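Local coordinates for Dot/Icm T4SS effector (Legionella pneumophila, PDB 6VVE), which is an effector kinase of the Dot/Icm type IV secretion system that host inositol hexakisphosphate activates and that binds manganese and ADP, at residues A37-M51 / I113-Q125. Numbering follows the deposited sequence. Where two conformers were deposited one is given.
Sequences AVRFENDEPMDYVLM and IEQQFFLKYHGIQ
Phe117 pushes its ring from the helix between Arg39 and Val49 of the strand pair. Val49 CG1 lies over the centre of one face, 3.6 Å from the ring centroid. Arg39 CD lies over the opposite face, so the ring is gripped by CH-pi contacts from both sides.

Arg39 can be followed outward from the strand. Its CB touches Phe117 CZ, and CG reaches the same CZ atom at 3.5 Å. CG sits between the backbone N and the carbonyl carbon (chi1 66°), and the extended chain then lays CD over the face. The guanidinium stands almost upright to the Phe117 ring. NE and NH2 both donate, side-on and near the guanidinium plane, to Tyr121 OH. NH1 turns the other way and forms a salt bridge with Glu41 OE2.

Tyr121 OH in turn donates to Asp47 OD2 at 2.7 Å, on the anti lone pair of the carboxylate. One hydroxyl thus links an arginine to an aspartate, and their charges probably polarise it.

Lys120, fully extended, sends NZ to Tyr48 O at 2.6 Å. The same NZ forms a salt bridge with Asp47 OD1 and sits over the Tyr48 ring in a cation-pi contact, 4.3 Å from its centroid. Asp47 OD1 also accepts from Tyr48 N.

Strands 37-41 and 44-51 cross helix 113-121, the end of helix 102-121, nearly at right angles. That helix, following strand 91-96 with Lys94 of the ADP pocket, is probably the kinase alphaC helix. The side chain of Met51 is about 8 Å from bound inositol hexakisphosphate, so the contact joins the sheet beside that ligand to the kinase core. Strand 44-53 is an edge of this four-stranded antiparallel sheet, and strand 34-41 lies between it and strand 26-30.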
loop_
_atom_site.group_PDB
_atom_site.type_symbol
_atom_site.label_atom_id
_atom_site.label_comp_id
_atom_site.label_asym_id
_atom_site.label_seq_id
_atom_site.Cartn_x
_atom_site.Cartn_y
_atom_site.Cartn_z
ATOM N N ALA A 37 17.213 1.060 -3.566
ATOM C CA ALA A 37 17.524 0.910 -2.149
ATOM C C ALA A 37 18.140 -0.465 -1.940
ATOM O O ALA A 37 17.556 -1.476 -2.350
ATOM C CB ALA A 37 16.272 1.081 -1.290
ATOM N N VAL A 38 19.322 -0.503 -1.323
ATOM C CA VAL A 38 20.075 -1.733 -1.117
ATOM C C VAL A 38 20.177 -2.000 0.377
ATOM O O VAL A 38 20.563 -1.110 1.145
ATOM C CB VAL A 38 21.482 -1.643 -1.740
ATOM C CG1 VAL A 38 22.290 -2.898 -1.421
ATOM C CG2 VAL A 38 21.390 -1.436 -3.244
ATOM N N ARG A 39 19.832 -3.224 0.788
ATOM C CA ARG A 39 19.941 -3.627 2.182
ATOM C C ARG A 39 21.149 -4.533 2.368
ATOM O O ARG A 39 21.586 -5.221 1.440
ATOM C CB ARG A 39 18.674 -4.337 2.655
ATOM C CG ARG A 39 18.390 -5.668 1.990
ATOM C CD ARG A 39 17.141 -6.321 2.579
ATOM N NE ARG A 39 16.941 -7.687 2.100
ATOM C CZ ARG A 39 17.485 -8.762 2.658
ATOM N NH1 ARG A 39 18.263 -8.638 3.723
ATOM N NH2 ARG A 39 17.250 -9.965 2.152
ATOM N N PHE A 40 21.689 -4.523 3.587
ATOM C CA PHE A 40 22.924 -5.221 3.910
ATOM C C PHE A 40 22.709 -6.179 5.070
ATOM O O PHE A 40 21.909 -5.915 5.971
ATOM C CB PHE A 40 24.039 -4.228 4.284
ATOM C CG PHE A 40 24.464 -3.336 3.153
ATOM C CD1 PHE A 40 23.642 -2.310 2.709
ATOM C CD2 PHE A 40 25.690 -3.524 2.532
ATOM C CE1 PHE A 40 24.025 -1.497 1.673
ATOM C CE2 PHE A 40 26.084 -2.704 1.487
ATOM C CZ PHE A 40 25.252 -1.692 1.056
ATOM N N GLU A 41 23.438 -7.300 5.038
ATOM C CA GLU A 41 23.545 -8.211 6.165
ATOM C C GLU A 41 25.011 -8.583 6.328
ATOM O O GLU A 41 25.697 -8.882 5.342
ATOM C CB GLU A 41 22.708 -9.483 5.969
ATOM C CG GLU A 41 21.222 -9.246 5.807
ATOM C CD GLU A 41 20.443 -10.556 5.680
ATOM O OE1 GLU A 41 20.873 -11.554 6.272
ATOM O OE2 GLU A 41 19.406 -10.582 4.989
ATOM N N ASN A 42 25.486 -8.574 7.571
ATOM C CA ASN A 42 26.862 -8.961 7.874
ATOM C C ASN A 42 27.848 -8.174 7.018
ATOM O O ASN A 42 28.800 -8.725 6.472
ATOM C CB ASN A 42 27.057 -10.465 7.687
ATOM C CG ASN A 42 26.121 -11.286 8.558
ATOM O OD1 ASN A 42 25.879 -10.948 9.719
ATOM N ND2 ASN A 42 25.577 -12.364 7.994
ATOM N N ASP A 43 27.592 -6.874 6.885
ATOM C CA ASP A 43 28.479 -5.936 6.189
ATOM C C ASP A 43 28.600 -6.229 4.693
ATOM O O ASP A 43 29.600 -5.862 4.071
ATOM C CB ASP A 43 29.883 -5.928 6.820
ATOM C CG ASP A 43 29.875 -5.453 8.257
ATOM O OD1 ASP A 43 29.150 -4.477 8.559
ATOM O OD2 ASP A 43 30.590 -6.057 9.082
ATOM N N GLU A 44 27.609 -6.884 4.097
ATOM C CA GLU A 44 27.641 -7.215 2.680
ATOM C C GLU A 44 26.315 -6.862 2.025
ATOM O O GLU A 44 25.262 -6.966 2.663
ATOM C CB GLU A 44 27.919 -8.710 2.471
ATOM C CG GLU A 44 29.252 -9.187 3.020
ATOM C CD GLU A 44 30.419 -8.791 2.142
ATOM O OE1 GLU A 44 30.202 -8.044 1.164
ATOM O OE2 GLU A 44 31.552 -9.236 2.427
ATOM N N PRO A 45 26.332 -6.450 0.753
ATOM C CA PRO A 45 25.064 -6.174 0.058
ATOM C C PRO A 45 24.318 -7.477 -0.186
ATOM O O PRO A 45 24.895 -8.455 -0.671
ATOM C CB PRO A 45 25.497 -5.508 -1.256
ATOM C CG PRO A 45 27.018 -5.462 -1.237
ATOM C CD PRO A 45 27.488 -6.405 -0.165
HETATM N N MSE A 46 23.032 -7.483 0.146
HETATM C CA MSE A 46 22.240 -8.700 0.057
HETATM C C MSE A 46 21.159 -8.632 -1.014
HETATM O O MSE A 46 21.003 -9.566 -1.803
HETATM C CB MSE A 46 21.589 -9.011 1.410
HETATM C CG MSE A 46 22.569 -9.358 2.519
HETATM SE SE MSE A 46 23.736 -10.867 2.092
HETATM C CE MSE A 46 22.371 -12.120 1.448
ATOM N N ASP A 47 20.415 -7.533 -1.054
ATOM C CA ASP A 47 19.320 -7.418 -2.009
ATOM C C ASP A 47 19.044 -5.947 -2.271
ATOM O O ASP A 47 19.538 -5.065 -1.562
ATOM C CB ASP A 47 18.066 -8.137 -1.491
ATOM C CG ASP A 47 17.123 -8.535 -2.594
ATOM O OD1 ASP A 47 17.428 -8.253 -3.778
ATOM O OD2 ASP A 47 16.078 -9.136 -2.269
ATOM N N TYR A 48 18.224 -5.699 -3.294
ATOM C CA TYR A 48 17.885 -4.345 -3.710
ATOM C C TYR A 48 16.421 -4.275 -4.130
ATOM O O TYR A 48 15.780 -5.290 -4.417
ATOM C CB TYR A 48 18.777 -3.882 -4.876
ATOM C CG TYR A 48 18.605 -4.722 -6.120
ATOM C CD1 TYR A 48 19.358 -5.876 -6.313
ATOM C CD2 TYR A 48 17.681 -4.369 -7.097
ATOM C CE1 TYR A 48 19.198 -6.650 -7.444
ATOM C CE2 TYR A 48 17.516 -5.137 -8.234
ATOM C CZ TYR A 48 18.276 -6.277 -8.404
ATOM O OH TYR A 48 18.113 -7.045 -9.534
ATOM N N VAL A 49 15.900 -3.054 -4.155
ATOM C CA VAL A 49 14.578 -2.767 -4.695
ATOM C C VAL A 49 14.662 -1.495 -5.528
ATOM O O VAL A 49 15.448 -0.589 -5.239
ATOM C CB VAL A 49 13.510 -2.606 -3.593
ATOM C CG1 VAL A 49 13.304 -3.931 -2.862
ATOM C CG2 VAL A 49 13.901 -1.485 -2.631
ATOM N N LEU A 50 13.840 -1.429 -6.570
ATOM C CA LEU A 50 13.768 -0.254 -7.430
ATOM C C LEU A 50 12.810 0.755 -6.808
ATOM O O LEU A 50 11.698 0.393 -6.389
ATOM C CB LEU A 50 13.308 -0.650 -8.830
ATOM C CG LEU A 50 12.910 0.458 -9.799
ATOM C CD1 LEU A 50 14.001 1.511 -9.960
ATOM C CD2 LEU A 50 12.562 -0.158 -11.162
HETATM N N MSE A 51 13.243 2.013 -6.743
HETATM C CA MSE A 51 12.404 3.074 -6.176
HETATM C C MSE A 51 11.747 3.935 -7.264
HETATM O O MSE A 51 10.535 4.126 -7.240
HETATM C CB MSE A 51 13.228 3.955 -5.233
HETATM C CG MSE A 51 13.886 3.211 -4.068
HETATM SE SE MSE A 51 12.656 2.232 -2.892
HETATM C CE MSE A 51 11.394 3.635 -2.462
ATOM N N ILE A 113 11.387 1.626 3.001
ATOM C CA ILE A 113 12.318 0.724 2.331
ATOM C C ILE A 113 12.041 -0.715 2.750
ATOM O O ILE A 113 11.942 -1.619 1.912
ATOM C CB ILE A 113 13.771 1.133 2.628
ATOM C CG1 ILE A 113 14.101 2.478 1.981
ATOM C CG2 ILE A 113 14.722 0.051 2.152
ATOM C CD1 ILE A 113 15.311 3.161 2.556
ATOM N N GLU A 114 11.911 -0.950 4.058
ATOM C CA GLU A 114 11.580 -2.289 4.538
ATOM C C GLU A 114 10.254 -2.758 3.958
ATOM O O GLU A 114 10.111 -3.922 3.566
ATOM C CB GLU A 114 11.533 -2.298 6.064
ATOM C CG GLU A 114 12.877 -1.994 6.721
ATOM C CD GLU A 114 12.785 -1.931 8.228
ATOM O OE1 GLU A 114 11.790 -1.391 8.746
ATOM O OE2 GLU A 114 13.703 -2.450 8.903
ATOM N N GLN A 115 9.272 -1.859 3.879
ATOM C CA GLN A 115 7.974 -2.239 3.332
ATOM C C GLN A 115 8.079 -2.531 1.842
ATOM O O GLN A 115 7.417 -3.443 1.333
ATOM C CB GLN A 115 6.949 -1.140 3.618
ATOM C CG GLN A 115 6.607 -1.038 5.111
ATOM C CD GLN A 115 5.890 0.244 5.469
ATOM O OE1 GLN A 115 5.417 0.978 4.600
ATOM N NE2 GLN A 115 5.802 0.519 6.760
ATOM N N GLN A 116 8.910 -1.771 1.128
ATOM C CA GLN A 116 9.168 -2.079 -0.275
ATOM C C GLN A 116 9.733 -3.488 -0.426
ATOM O O GLN A 116 9.334 -4.233 -1.331
ATOM C CB GLN A 116 10.129 -1.051 -0.866
ATOM C CG GLN A 116 10.261 -1.109 -2.386
ATOM C CD GLN A 116 9.158 -0.332 -3.094
ATOM O OE1 GLN A 116 7.975 -0.615 -2.927
ATOM N NE2 GLN A 116 9.548 0.665 -3.870
ATOM N N PHE A 117 10.659 -3.875 0.455
ATOM C CA PHE A 117 11.210 -5.227 0.383
ATOM C C PHE A 117 10.140 -6.277 0.661
ATOM O O PHE A 117 10.103 -7.326 0.009
ATOM C CB PHE A 117 12.376 -5.391 1.363
ATOM C CG PHE A 117 13.701 -4.967 0.794
ATOM C CD1 PHE A 117 14.420 -5.829 -0.024
ATOM C CD2 PHE A 117 14.222 -3.715 1.066
ATOM C CE1 PHE A 117 15.639 -5.450 -0.555
ATOM C CE2 PHE A 117 15.433 -3.323 0.530
ATOM C CZ PHE A 117 16.145 -4.190 -0.283
ATOM N N PHE A 118 9.264 -6.016 1.632
ATOM C CA PHE A 118 8.131 -6.909 1.856
ATOM C C PHE A 118 7.316 -7.068 0.579
ATOM O O PHE A 118 6.983 -8.189 0.175
ATOM C CB PHE A 118 7.249 -6.377 2.988
ATOM C CG PHE A 118 5.967 -7.147 3.165
ATOM C CD1 PHE A 118 4.844 -6.845 2.400
ATOM C CD2 PHE A 118 5.886 -8.175 4.088
ATOM C CE1 PHE A 118 3.676 -7.560 2.549
ATOM C CE2 PHE A 118 4.707 -8.892 4.245
ATOM C CZ PHE A 118 3.607 -8.582 3.477
ATOM N N LEU A 119 6.992 -5.944 -0.077
ATOM C CA LEU A 119 6.205 -6.005 -1.301
ATOM C C LEU A 119 6.912 -6.825 -2.370
ATOM O O LEU A 119 6.282 -7.652 -3.044
ATOM C CB LEU A 119 5.915 -4.594 -1.813
ATOM C CG LEU A 119 5.038 -3.708 -0.939
ATOM C CD1 LEU A 119 4.903 -2.303 -1.572
ATOM C CD2 LEU A 119 3.678 -4.325 -0.716
ATOM N N LYS A 120 8.222 -6.617 -2.535
ATOM C CA LYS A 120 8.970 -7.388 -3.522
ATOM C C LYS A 120 8.924 -8.878 -3.207
ATOM O O LYS A 120 8.679 -9.705 -4.096
ATOM C CB LYS A 120 10.417 -6.892 -3.592
ATOM C CG LYS A 120 11.287 -7.682 -4.557
ATOM C CD LYS A 120 12.699 -7.129 -4.630
ATOM C CE LYS A 120 13.606 -8.060 -5.429
ATOM N NZ LYS A 120 14.946 -7.461 -5.683
ATOM N N TYR A 121 9.168 -9.241 -1.947
ATOM C CA TYR A 121 9.206 -10.643 -1.557
ATOM C C TYR A 121 7.837 -11.313 -1.617
ATOM O O TYR A 121 7.761 -12.538 -1.447
ATOM C CB TYR A 121 9.787 -10.770 -0.149
ATOM C CG TYR A 121 11.238 -10.317 -0.044
ATOM C CD1 TYR A 121 12.042 -10.233 -1.164
ATOM C CD2 TYR A 121 11.790 -9.966 1.181
ATOM C CE1 TYR A 121 13.366 -9.819 -1.069
ATOM C CE2 TYR A 121 13.103 -9.560 1.291
ATOM C CZ TYR A 121 13.890 -9.487 0.165
ATOM O OH TYR A 121 15.200 -9.075 0.256
ATOM N N HIS A 122 6.766 -10.550 -1.854
ATOM C CA HIS A 122 5.448 -11.107 -2.102
ATOM C C HIS A 122 4.956 -10.851 -3.519
ATOM O O HIS A 122 3.821 -11.212 -3.840
ATOM C CB HIS A 122 4.445 -10.541 -1.094
ATOM C CG HIS A 122 4.688 -10.995 0.312
ATOM N ND1 HIS A 122 5.823 -10.659 1.017
ATOM C CD2 HIS A 122 3.949 -11.772 1.137
ATOM C CE1 HIS A 122 5.769 -11.204 2.220
ATOM N NE2 HIS A 122 4.643 -11.886 2.317
ATOM N N GLY A 123 5.778 -10.252 -4.373
ATOM C CA GLY A 123 5.395 -10.017 -5.756
ATOM C C GLY A 123 4.196 -9.112 -5.930
ATOM O O GLY A 123 3.361 -9.362 -6.805
ATOM N N ILE A 124 4.092 -8.058 -5.117
ATOM C CA ILE A 124 2.958 -7.145 -5.190
ATOM C C ILE A 124 3.423 -5.692 -5.166
ATOM O O ILE A 124 2.615 -4.775 -4.973
ATOM C CB ILE A 124 1.965 -7.410 -4.042
ATOM C CG1 ILE A 124 2.697 -7.423 -2.694
ATOM C CG2 ILE A 124 1.237 -8.723 -4.256
ATOM C CD1 ILE A 124 1.775 -7.458 -1.504
ATOM N N GLN A 125 4.724 -5.469 -5.377
ATOM C CA GLN A 125 5.239 -4.103 -5.356
ATOM C C GLN A 125 4.545 -3.221 -6.389
ATOM O O GLN A 125 4.343 -2.023 -6.153
ATOM C CB GLN A 125 6.753 -4.107 -5.600
ATOM C CG GLN A 125 7.379 -2.714 -5.574
ATOM C CD GLN A 125 8.884 -2.743 -5.784
ATOM O OE1 GLN A 125 9.525 -3.800 -5.716
ATOM N NE2 GLN A 125 9.455 -1.576 -6.049
HETATM O O HOH W 1 11.758 -3.571 -6.821
HETATM O O HOH W 2 8.579 3.160 -5.599
#